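PDB 5IMY: vaginolysin from Gardnerella vaginalis, which belongs to the cholesterol-dependent cytolysins, secreted toxins, and probably binds membrane cholesterol and perforates and lyses host cells. Local coordinates for residues G92-A97 with A230-P235; A349-F354 with N358-L363. One frame throughout, in Å; residues are numbered along the deposited sequence.

Contact 1 (G92-A97 with A230-P235)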
loop_
_atom_site.group_PDB
_atom_site.type_symbol
_atom_site.label_atom_id
_atom_site.label_comp_id
_atom_site.label_asym_id
_atom_site.label_seq_id
_atom_site.Cartn_x
_atom_site.Cartn_y
_atom_site.Cartn_z
ATOM N N GLY A 92 -22.416 40.000 -24.002
ATOM C CA GLY A 92 -23.784 40.471 -24.060
ATOM C C GLY A 92 -24.794 39.488 -24.620
ATOM O O GLY A 92 -25.982 39.825 -24.689
ATOM N N ALA A 93 -24.367 38.295 -25.024
ATOM C CA ALA A 93 -25.300 37.312 -25.554
ATOM C C ALA A 93 -26.123 36.690 -24.433
ATOM O O ALA A 93 -25.666 36.562 -23.296
ATOM C CB ALA A 93 -24.551 36.216 -26.314
ATOM N N LEU A 94 -27.352 36.303 -24.768
ATOM C CA LEU A 94 -28.274 35.678 -23.828
ATOM C C LEU A 94 -28.449 34.208 -24.179
ATOM O O LEU A 94 -28.694 33.868 -25.341
ATOM C CB LEU A 94 -29.637 36.376 -23.848
ATOM C CG LEU A 94 -29.717 37.797 -23.289
ATOM C CD1 LEU A 94 -31.085 38.386 -23.579
ATOM C CD2 LEU A 94 -29.436 37.808 -21.797
ATOM N N PHE A 95 -28.330 33.342 -23.174
ATOM C CA PHE A 95 -28.583 31.917 -23.326
ATOM C C PHE A 95 -29.580 31.468 -22.271
ATOM O O PHE A 95 -29.910 32.200 -21.334
ATOM C CB PHE A 95 -27.307 31.078 -23.176
ATOM C CG PHE A 95 -26.129 31.594 -23.945
ATOM C CD1 PHE A 95 -26.257 31.997 -25.262
ATOM C CD2 PHE A 95 -24.886 31.664 -23.343
ATOM C CE1 PHE A 95 -25.161 32.465 -25.961
ATOM C CE2 PHE A 95 -23.791 32.131 -24.034
ATOM C CZ PHE A 95 -23.927 32.533 -25.345
ATOM N N ARG A 96 -30.056 30.239 -22.434
ATOM C CA ARG A 96 -30.721 29.519 -21.360
ATOM C C ARG A 96 -29.712 28.624 -20.660
ATOM O O ARG A 96 -28.875 27.987 -21.305
ATOM C CB ARG A 96 -31.875 28.674 -21.901
ATOM C CG ARG A 96 -33.040 29.485 -22.422
ATOM C CD ARG A 96 -33.967 28.644 -23.278
ATOM N NE ARG A 96 -34.805 29.489 -24.125
ATOM C CZ ARG A 96 -34.573 29.751 -25.408
ATOM N NH1 ARG A 96 -33.526 29.226 -26.034
ATOM N NH2 ARG A 96 -35.401 30.543 -26.077
ATOM N N ALA A 97 -29.783 28.589 -19.331
ATOM C CA ALA A 97 -28.981 27.656 -18.545
ATOM C C ALA A 97 -29.603 26.273 -18.714
ATOM O O ALA A 97 -30.320 25.762 -17.851
ATOM C CB ALA A 97 -28.925 28.084 -17.084
ATOM N N ALA A 230 -34.581 43.859 -16.156
ATOM C CA ALA A 230 -35.364 44.398 -17.257
ATOM C C ALA A 230 -34.484 45.350 -18.048
ATOM O O ALA A 230 -33.602 46.014 -17.499
ATOM C CB ALA A 230 -36.615 45.116 -16.756
ATOM N N ASP A 231 -34.719 45.411 -19.353
ATOM C CA ASP A 231 -33.700 45.913 -20.264
ATOM C C ASP A 231 -32.555 44.903 -20.263
ATOM O O ASP A 231 -32.467 44.058 -19.372
ATOM C CB ASP A 231 -33.222 47.313 -19.877
ATOM C CG ASP A 231 -31.825 47.319 -19.282
ATOM O OD1 ASP A 231 -30.858 47.059 -20.031
ATOM O OD2 ASP A 231 -31.692 47.593 -18.071
ATOM N N PHE A 232 -31.642 45.039 -21.216
ATOM C CA PHE A 232 -31.147 43.913 -22.000
ATOM C C PHE A 232 -32.111 43.820 -23.170
ATOM O O PHE A 232 -31.699 43.666 -24.321
ATOM C CB PHE A 232 -31.116 42.563 -21.265
ATOM C CG PHE A 232 -29.822 42.259 -20.555
ATOM C CD1 PHE A 232 -28.637 42.129 -21.258
ATOM C CD2 PHE A 232 -29.809 42.038 -19.185
ATOM C CE1 PHE A 232 -27.453 41.822 -20.605
ATOM C CE2 PHE A 232 -28.630 41.729 -18.530
ATOM C CZ PHE A 232 -27.454 41.620 -19.239
ATOM N N PHE A 233 -33.397 43.944 -22.852
ATOM C CA PHE A 233 -34.494 43.841 -23.793
ATOM C C PHE A 233 -35.075 45.217 -24.109
ATOM O O PHE A 233 -34.740 46.228 -23.490
ATOM C CB PHE A 233 -35.591 42.942 -23.218
ATOM C CG PHE A 233 -35.085 41.701 -22.546
ATOM C CD1 PHE A 233 -34.853 40.554 -23.279
ATOM C CD2 PHE A 233 -34.863 41.678 -21.176
ATOM C CE1 PHE A 233 -34.399 39.406 -22.669
ATOM C CE2 PHE A 233 -34.407 40.531 -20.559
ATOM C CZ PHE A 233 -34.177 39.393 -21.305
ATOM N N ALA A 234 -35.998 45.235 -25.072
ATOM C CA ALA A 234 -36.647 46.462 -25.532
ATOM C C ALA A 234 -37.509 47.074 -24.429
ATOM O O ALA A 234 -37.687 46.458 -23.366
ATOM C CB ALA A 234 -37.499 46.172 -26.768
ATOM N N PRO A 235 -38.042 48.282 -24.631
ATOM C CA PRO A 235 -38.858 48.921 -23.586
ATOM C C PRO A 235 -40.164 48.224 -23.209
ATOM O O PRO A 235 -40.417 48.032 -22.015
ATOM C CB PRO A 235 -39.121 50.312 -24.179
ATOM C CG PRO A 235 -37.883 50.589 -24.963
ATOM C CD PRO A 235 -37.541 49.267 -25.602
#
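Leu-94 meets Phe-232 and Phe-233 with its two methyl branches, one to each ring, an example of how a single forked side chain can join a strand to a loop that has no regular structure of its own. The apolar touches are few. CD1 of Leu-94 lies 3.6 Å from CE1 of Phe-233 and 4.0 Å from CZ of the same ring, the methyl coming to the ring at a slant. CD2, the other branch, sits over one face of the Phe-232 ring, more loosely, with 4.4 Å between Leu-94 CD2 and Phe-232 CD1. With CD1 anti to CA (chi2 172°) this methyl leads, and CD2 turns to the second ring.

Within the loop the first phenylalanine covers part of the second through its CB, which stands 3.8 Å above the plane of the Phe-233 ring, displaced toward its rim, so the two consecutive phenylalanines present a joint apolar surface to the leucine. The area buried between the segments is small, 156 Å² in all, and Leu-94 contributes the largest share.

Polar links run through a third party. Arg-113 hydrogen-bonds Gly-92 O through NH2 and Phe-232 O through NE, so that one guanidinium group spans the two backbones beside the apolar touch and satisfies a carbonyl on each.

Around this junction, strand 94-96 pairs with strand 253-261, where Tyr-255 packs on Leu-94 and also meets the Phe-232 ring with planes at about 50°. Phe-233 also packs on Leu-25 and Leu-29 of helix 22-30. The loop of residues 230-235, which follows strand 208-223, is thereby set between helix 22-30 and strand 94-96 of the antiparallel sheet.

Contact 2 (A349-F354 with N358-L363); sequences AYTTSF and NEVATL
Phe-354 holds its ring carbon CG anti to its own carbonyl carbon (chi1 -73°), which swings the ring over to the methyl group of Ala-361; Thr-351 has CG2 anti to its backbone N, from where that methyl meets CG1 of Val-360 at 3.7 Å. The phenyl approach is the closer of the two: CE2 of Phe-354 is 3.4 Å from CB of Ala-361, reached obliquely.

Between these apolar touches the backbones are joined by two well-aligned hydrogen bonds. Ala-361 N donates to Thr-352 O over 2.9 Å, nearly straight at 175°, and Phe-354 N donates to Glu-359 O, also at 2.9 Å. They flank Ser-353 and Val-360, which form a single non-hydrogen-bonded antiparallel pair with their CA atoms 4.1 Å apart. A weak bond from Asn-358 N to Phe-354 O lies nearer the turn.

Water adds two further links. One molecule continues the backbone pairing where the two segments separate, accepting from Thr-352 N and donating to Ala-361 O. A second joins side chain to backbone, donating to Asn-358 O at 2.6 Å and hydrogen-bonded also to Ser-353 OG, which has a further partner in Ser-257 OG. The side-chain OD1 of Asn-358 is bonded to Tyr-255 OH.

With just one bridge, and directions 119° apart, the arrangement is that of a hairpin-like reversal that soon splays: the chain leaves strand 347-354 of the antiparallel sheet, folds back briefly, and departs into the long strand 363-389 of the mixed sheet of this elongated cytolysin.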
loop_
_atom_site.group_PDB
_atom_site.type_symbol
_atom_site.label_atom_id
_atom_site.label_comp_id
_atom_site.label_asym_id
_atom_site.label_seq_id
_atom_site.Cartn_x
_atom_site.Cartn_y
_atom_site.Cartn_z
ATOM N N ALA A 349 -12.095 32.002 -24.211
ATOM C CA ALA A 349 -12.953 31.599 -23.109
ATOM C C ALA A 349 -14.045 32.639 -22.910
ATOM O O ALA A 349 -13.904 33.801 -23.301
ATOM C CB ALA A 349 -12.154 31.417 -21.814
ATOM N N TYR A 350 -15.143 32.207 -22.295
ATOM C CA TYR A 350 -16.238 33.104 -21.969
ATOM C C TYR A 350 -16.850 32.696 -20.638
ATOM O O TYR A 350 -16.800 31.528 -20.243
ATOM C CB TYR A 350 -17.316 33.120 -23.066
ATOM C CG TYR A 350 -18.101 31.836 -23.221
ATOM C CD1 TYR A 350 -19.392 31.723 -22.718
ATOM C CD2 TYR A 350 -17.563 30.744 -23.890
ATOM C CE1 TYR A 350 -20.118 30.555 -22.867
ATOM C CE2 TYR A 350 -18.283 29.572 -24.041
ATOM C CZ TYR A 350 -19.559 29.483 -23.529
ATOM O OH TYR A 350 -20.278 28.322 -23.679
ATOM N N THR A 351 -17.417 33.681 -19.949
ATOM C CA THR A 351 -18.075 33.487 -18.667
ATOM C C THR A 351 -19.522 33.946 -18.778
ATOM O O THR A 351 -19.813 34.950 -19.436
ATOM C CB THR A 351 -17.365 34.272 -17.558
ATOM O OG1 THR A 351 -15.988 33.883 -17.498
ATOM C CG2 THR A 351 -18.021 34.021 -16.204
ATOM N N THR A 352 -20.425 33.207 -18.140
ATOM C CA THR A 352 -21.833 33.568 -18.097
ATOM C C THR A 352 -22.232 33.933 -16.673
ATOM O O THR A 352 -21.711 33.380 -15.702
ATOM C CB THR A 352 -22.728 32.425 -18.595
ATOM O OG1 THR A 352 -22.675 31.330 -17.670
ATOM C CG2 THR A 352 -22.289 31.952 -19.974
ATOM N N SER A 353 -23.163 34.877 -16.567
ATOM C CA SER A 353 -23.719 35.296 -15.293
ATOM C C SER A 353 -25.238 35.259 -15.382
ATOM O O SER A 353 -25.817 35.492 -16.448
ATOM C CB SER A 353 -23.249 36.705 -14.911
ATOM O OG SER A 353 -21.839 36.756 -14.792
ATOM N N PHE A 354 -25.879 34.955 -14.258
ATOM C CA PHE A 354 -27.334 34.883 -14.227
ATOM C C PHE A 354 -27.941 36.276 -14.342
ATOM O O PHE A 354 -27.468 37.232 -13.724
ATOM C CB PHE A 354 -27.810 34.217 -12.937
ATOM C CG PHE A 354 -27.578 32.733 -12.896
ATOM C CD1 PHE A 354 -28.324 31.881 -13.694
ATOM C CD2 PHE A 354 -26.626 32.188 -12.049
ATOM C CE1 PHE A 354 -28.118 30.515 -13.657
ATOM C CE2 PHE A 354 -26.416 30.823 -12.007
ATOM C CZ PHE A 354 -27.163 29.985 -12.812
ATOM N N ASN A 358 -27.044 38.702 -11.480
ATOM C CA ASN A 358 -25.728 39.023 -12.027
ATOM C C ASN A 358 -24.615 38.192 -11.395
ATOM O O ASN A 358 -23.435 38.549 -11.498
ATOM C CB ASN A 358 -25.419 40.516 -11.871
ATOM C CG ASN A 358 -26.454 41.396 -12.544
ATOM O OD1 ASN A 358 -26.522 41.461 -13.772
ATOM N ND2 ASN A 358 -27.263 42.080 -11.744
ATOM N N GLU A 359 -24.961 37.084 -10.745
ATOM C CA GLU A 359 -23.960 36.206 -10.156
ATOM C C GLU A 359 -23.345 35.312 -11.222
ATOM O O GLU A 359 -24.049 34.747 -12.064
ATOM C CB GLU A 359 -24.578 35.346 -9.053
ATOM C CG GLU A 359 -24.414 35.918 -7.654
ATOM C CD GLU A 359 -25.292 35.221 -6.632
ATOM O OE1 GLU A 359 -25.738 34.086 -6.903
ATOM O OE2 GLU A 359 -25.538 35.810 -5.558
ATOM N N VAL A 360 -22.016 35.192 -11.183
ATOM C CA VAL A 360 -21.328 34.290 -12.096
ATOM C C VAL A 360 -21.873 32.881 -11.914
ATOM O O VAL A 360 -22.058 32.404 -10.787
ATOM C CB VAL A 360 -19.811 34.341 -11.855
ATOM C CG1 VAL A 360 -19.085 33.357 -12.765
ATOM C CG2 VAL A 360 -19.285 35.756 -12.068
ATOM N N ALA A 361 -22.136 32.209 -13.031
ATOM C CA ALA A 361 -22.679 30.858 -13.020
ATOM C C ALA A 361 -21.561 29.846 -13.228
ATOM O O ALA A 361 -20.640 30.074 -14.018
ATOM C CB ALA A 361 -23.741 30.691 -14.108
ATOM N N THR A 362 -21.648 28.728 -12.513
ATOM C CA THR A 362 -20.654 27.669 -12.589
ATOM C C THR A 362 -21.297 26.393 -13.116
ATOM O O THR A 362 -22.472 26.117 -12.855
ATOM C CB THR A 362 -20.019 27.393 -11.219
ATOM O OG1 THR A 362 -21.034 27.000 -10.287
ATOM C CG2 THR A 362 -19.304 28.631 -10.698
ATOM N N LEU A 363 -20.513 25.618 -13.860
ATOM C CA LEU A 363 -20.952 24.342 -14.412
ATOM C C LEU A 363 -20.264 23.216 -13.655
ATOM O O LEU A 363 -19.030 23.165 -13.596
ATOM C CB LEU A 363 -20.640 24.248 -15.906
ATOM C CG LEU A 363 -21.659 24.916 -16.833
ATOM C CD1 LEU A 363 -21.592 26.432 -16.720
ATOM C CD2 LEU A 363 -21.449 24.469 -18.272
HETATM O O HOH W 1 -19.864 30.626 -16.836
HETATM O O HOH W 2 -21.366 38.605 -13.143
#

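How the contacts relate
Contacts 1 and 2 have their centres 14 Å apart and reach the same antiparallel sheet, in which strand 253-261 pairs with both strand 94-96 and strand 347-354. They also touch directly, by packing alone: Phe-95 CE2 lies 4.2 Å from Tyr-350 CE1, and Ala-97 CB lies 4.3 Å from Phe-354 CE1. Tyr-255 is shared, its ring serving the leucine and phenylalanine of contact 1 and its hydroxyl the asparagine of contact 2; Pro-226 likewise touches Phe-232 and Asn-358. Along the chain the two follow in series, one joining distant parts of the sequence, the other a local reversal, and together they illustrate how one sheet can gather both kinds.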